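PDB 7PBG: FAD-binding oxidoreductase from Gulosibacter chungangensis, which oxidises 4-ethylphenol and probably related 4-alkylphenols, using a covalently attached FAD cofactor. Local coordinates for residues N89-G93 with G394-Y398. Residues are numbered along the deposited sequence; the frame is centred on the assembly and turned at random.
Sequences NLGYG and GHFFY. With FAD (flavin-adenine dinucleotide), chain C.
The backbone N of Phe397 donates a nearly straight hydrogen bond to Gly91 O (3.3 Å, N-H...O 170°). A water bridges the same place, donating to Gly91 O and Phe397 O, so two donors grip the glycine carbonyl. Gly91 CA adds a CA-H...O contact to His395 O at 3.6 Å. A side chain on Gly91 would run into both the His395 and Phe397 rings, and the type II turn from Asn89 to Tyr92 gives it a positive phi.

Among the rings, Tyr92 and Phe397 are tilted 25° from parallel and so far offset that only their margins overlie. Phe397 CD2 sits over one face of the tyrosine, 3.3 Å from Tyr92 CE2, and Tyr92 OH rests by Phe397 CG. An alanine in place of Tyr92 would probably uncover this flank of the Phe397 ring and let it shift against the flavin. Phe397 CZ in turn stands over the centre of the His395 imidazole, while Leu90 O meets the edges of both rings and approaches His395 CE1 at 3.3 Å.

The flavin closes the group. With chi1 at 58°, His395 CG falls between its backbone N and carbonyl carbon, and the imidazole reaches FAD C8M, covalently bonded to His395 NE2 at 1.4 Å. Phe397 CZ lies 3.5 Å from FAD C9. Farther along the cofactor, Asn89 OD1 takes a hydrogen bond from Arg477 NH2, and its ND2 is hydrogen-bonded to Glu164 OE2; Arg477 also hydrogen-bonds FAD.

Here the loop after strand 81-84 of the FAD-binding domain meets strand 393-402 of the antiparallel sheet in the C-terminal FAD-linked oxidase region, where His395 makes the 8α-histidyl link, typical of covalent flavoproteins of the VAO/PCMH family.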
# COMPACT_ATOMS: atom_id res chain seq x y z
N ASN A 89 -18.82 11.11 8.54
CA ASN A 89 -17.60 11.76 7.98
C ASN A 89 -17.62 13.26 8.33
O ASN A 89 -17.50 14.08 7.42
CB ASN A 89 -17.49 11.43 6.51
CG ASN A 89 -16.09 11.61 5.95
OD1 ASN A 89 -15.09 11.49 6.68
ND2 ASN A 89 -16.01 11.89 4.66
N LEU A 90 -17.77 13.58 9.62
CA LEU A 90 -17.84 14.96 10.12
C LEU A 90 -16.56 15.69 9.72
O LEU A 90 -15.45 15.12 9.91
CB LEU A 90 -18.01 14.95 11.63
CG LEU A 90 -19.34 14.39 12.11
CD1 LEU A 90 -19.30 14.38 13.62
CD2 LEU A 90 -20.53 15.17 11.59
N GLY A 91 -16.74 16.90 9.22
CA GLY A 91 -15.66 17.78 8.76
C GLY A 91 -15.34 17.62 7.29
O GLY A 91 -14.50 18.43 6.78
N TYR A 92 -16.00 16.64 6.63
CA TYR A 92 -15.76 16.29 5.22
C TYR A 92 -17.10 16.13 4.51
O TYR A 92 -17.09 15.75 3.34
CB TYR A 92 -14.88 15.04 5.12
CG TYR A 92 -13.51 15.25 5.73
CD1 TYR A 92 -12.50 15.96 5.09
CD2 TYR A 92 -13.18 14.55 6.87
CE1 TYR A 92 -11.24 16.10 5.68
CE2 TYR A 92 -11.94 14.67 7.46
CZ TYR A 92 -10.94 15.38 6.82
OH TYR A 92 -9.74 15.47 7.45
N GLY A 93 -18.21 16.40 5.18
CA GLY A 93 -19.53 16.35 4.55
C GLY A 93 -20.50 15.47 5.31
O GLY A 93 -21.64 15.42 4.90
N GLY A 394 -18.79 23.04 15.33
CA GLY A 394 -18.42 21.94 14.45
C GLY A 394 -17.18 22.34 13.69
O GLY A 394 -16.70 23.48 13.89
N HIS A 395 -16.67 21.42 12.88
CA HIS A 395 -15.40 21.62 12.16
C HIS A 395 -15.54 21.37 10.68
O HIS A 395 -16.58 20.90 10.21
CB HIS A 395 -14.31 20.80 12.88
CG HIS A 395 -14.61 19.36 12.98
ND1 HIS A 395 -14.95 18.58 11.90
CD2 HIS A 395 -14.56 18.54 14.04
CE1 HIS A 395 -15.21 17.36 12.32
NE2 HIS A 395 -14.88 17.29 13.60
N PHE A 396 -14.45 21.70 9.99
CA PHE A 396 -14.34 21.77 8.52
C PHE A 396 -12.86 21.76 8.20
O PHE A 396 -12.24 22.79 8.29
CB PHE A 396 -15.09 23.02 8.07
CG PHE A 396 -15.23 23.25 6.59
CD1 PHE A 396 -16.15 22.55 5.85
CD2 PHE A 396 -14.42 24.18 5.94
CE1 PHE A 396 -16.30 22.77 4.50
CE2 PHE A 396 -14.58 24.41 4.58
CZ PHE A 396 -15.51 23.71 3.86
N PHE A 397 -12.31 20.58 7.89
CA PHE A 397 -10.86 20.34 7.98
C PHE A 397 -10.12 21.01 6.82
O PHE A 397 -10.54 20.89 5.68
CB PHE A 397 -10.53 18.84 8.02
CG PHE A 397 -10.86 18.21 9.33
CD1 PHE A 397 -10.07 18.44 10.45
CD2 PHE A 397 -11.93 17.35 9.44
CE1 PHE A 397 -10.40 17.89 11.68
CE2 PHE A 397 -12.26 16.77 10.66
CZ PHE A 397 -11.46 17.02 11.77
N TYR A 398 -9.02 21.65 7.15
CA TYR A 398 -7.91 21.99 6.21
C TYR A 398 -6.71 21.19 6.67
O TYR A 398 -6.12 21.54 7.71
CB TYR A 398 -7.63 23.47 6.26
CG TYR A 398 -6.39 23.90 5.52
CD1 TYR A 398 -6.32 23.81 4.14
CD2 TYR A 398 -5.28 24.38 6.20
CE1 TYR A 398 -5.17 24.13 3.46
CE2 TYR A 398 -4.14 24.77 5.52
CZ TYR A 398 -4.08 24.62 4.15
OH TYR A 398 -2.96 24.97 3.44
PA FAD C . -18.33 7.04 6.35
O1A FAD C . -18.99 8.38 6.48
O2A FAD C . -19.19 5.81 6.42
O5B FAD C . -17.57 7.01 4.98
C5B FAD C . -16.77 8.10 4.54
C4B FAD C . -16.76 8.08 3.03
O4B FAD C . -16.11 6.87 2.54
C3B FAD C . -18.14 8.06 2.35
O3B FAD C . -18.69 9.38 2.26
C2B FAD C . -17.84 7.37 1.01
O2B FAD C . -17.29 8.31 0.11
C1B FAD C . -16.82 6.32 1.44
N9A FAD C . -17.39 5.06 1.86
C8A FAD C . -17.60 4.67 3.14
N7A FAD C . -18.11 3.47 3.21
C5A FAD C . -18.30 3.08 1.91
C6A FAD C . -18.75 1.89 1.34
N6A FAD C . -19.22 0.87 2.07
N1A FAD C . -18.80 1.83 -0.01
C2A FAD C . -18.32 2.88 -0.73
N3A FAD C . -17.84 4.04 -0.30
C4A FAD C . -17.85 4.07 1.05
N1 FAD C . -10.68 11.09 10.91
C2 FAD C . -9.61 10.31 10.96
O2 FAD C . -9.33 9.54 10.01
N3 FAD C . -8.84 10.24 12.06
C4 FAD C . -9.05 11.04 13.15
O4 FAD C . -8.34 10.88 14.17
C4X FAD C . -10.12 11.91 13.13
N5 FAD C . -10.31 12.68 14.17
C5X FAD C . -11.39 13.52 14.12
C6 FAD C . -11.62 14.34 15.23
C7 FAD C . -12.72 15.18 15.30
C7M FAD C . -12.94 16.03 16.53
C8 FAD C . -13.62 15.19 14.21
C8M FAD C . -14.82 16.09 14.24
C9 FAD C . -13.38 14.42 13.10
C9A FAD C . -12.27 13.55 13.02
N10 FAD C . -12.04 12.71 11.93
C10 FAD C . -10.95 11.85 11.96
C1' FAD C . -12.97 12.63 10.78
C2' FAD C . -14.07 11.57 10.97
O2' FAD C . -14.63 11.62 12.32
C3' FAD C . -13.63 10.11 10.76
O3' FAD C . -12.79 10.02 9.63
C4' FAD C . -14.76 9.09 10.61
O4' FAD C . -14.29 7.78 10.97
C5' FAD C . -15.31 9.07 9.21
O5' FAD C . -16.70 8.73 9.18
P FAD C . -17.18 7.22 9.01
O1P FAD C . -18.59 7.12 9.50
O2P FAD C . -16.14 6.36 9.65
O3P FAD C . -17.14 6.98 7.42
O HOH W 1 -12.64 19.38 4.72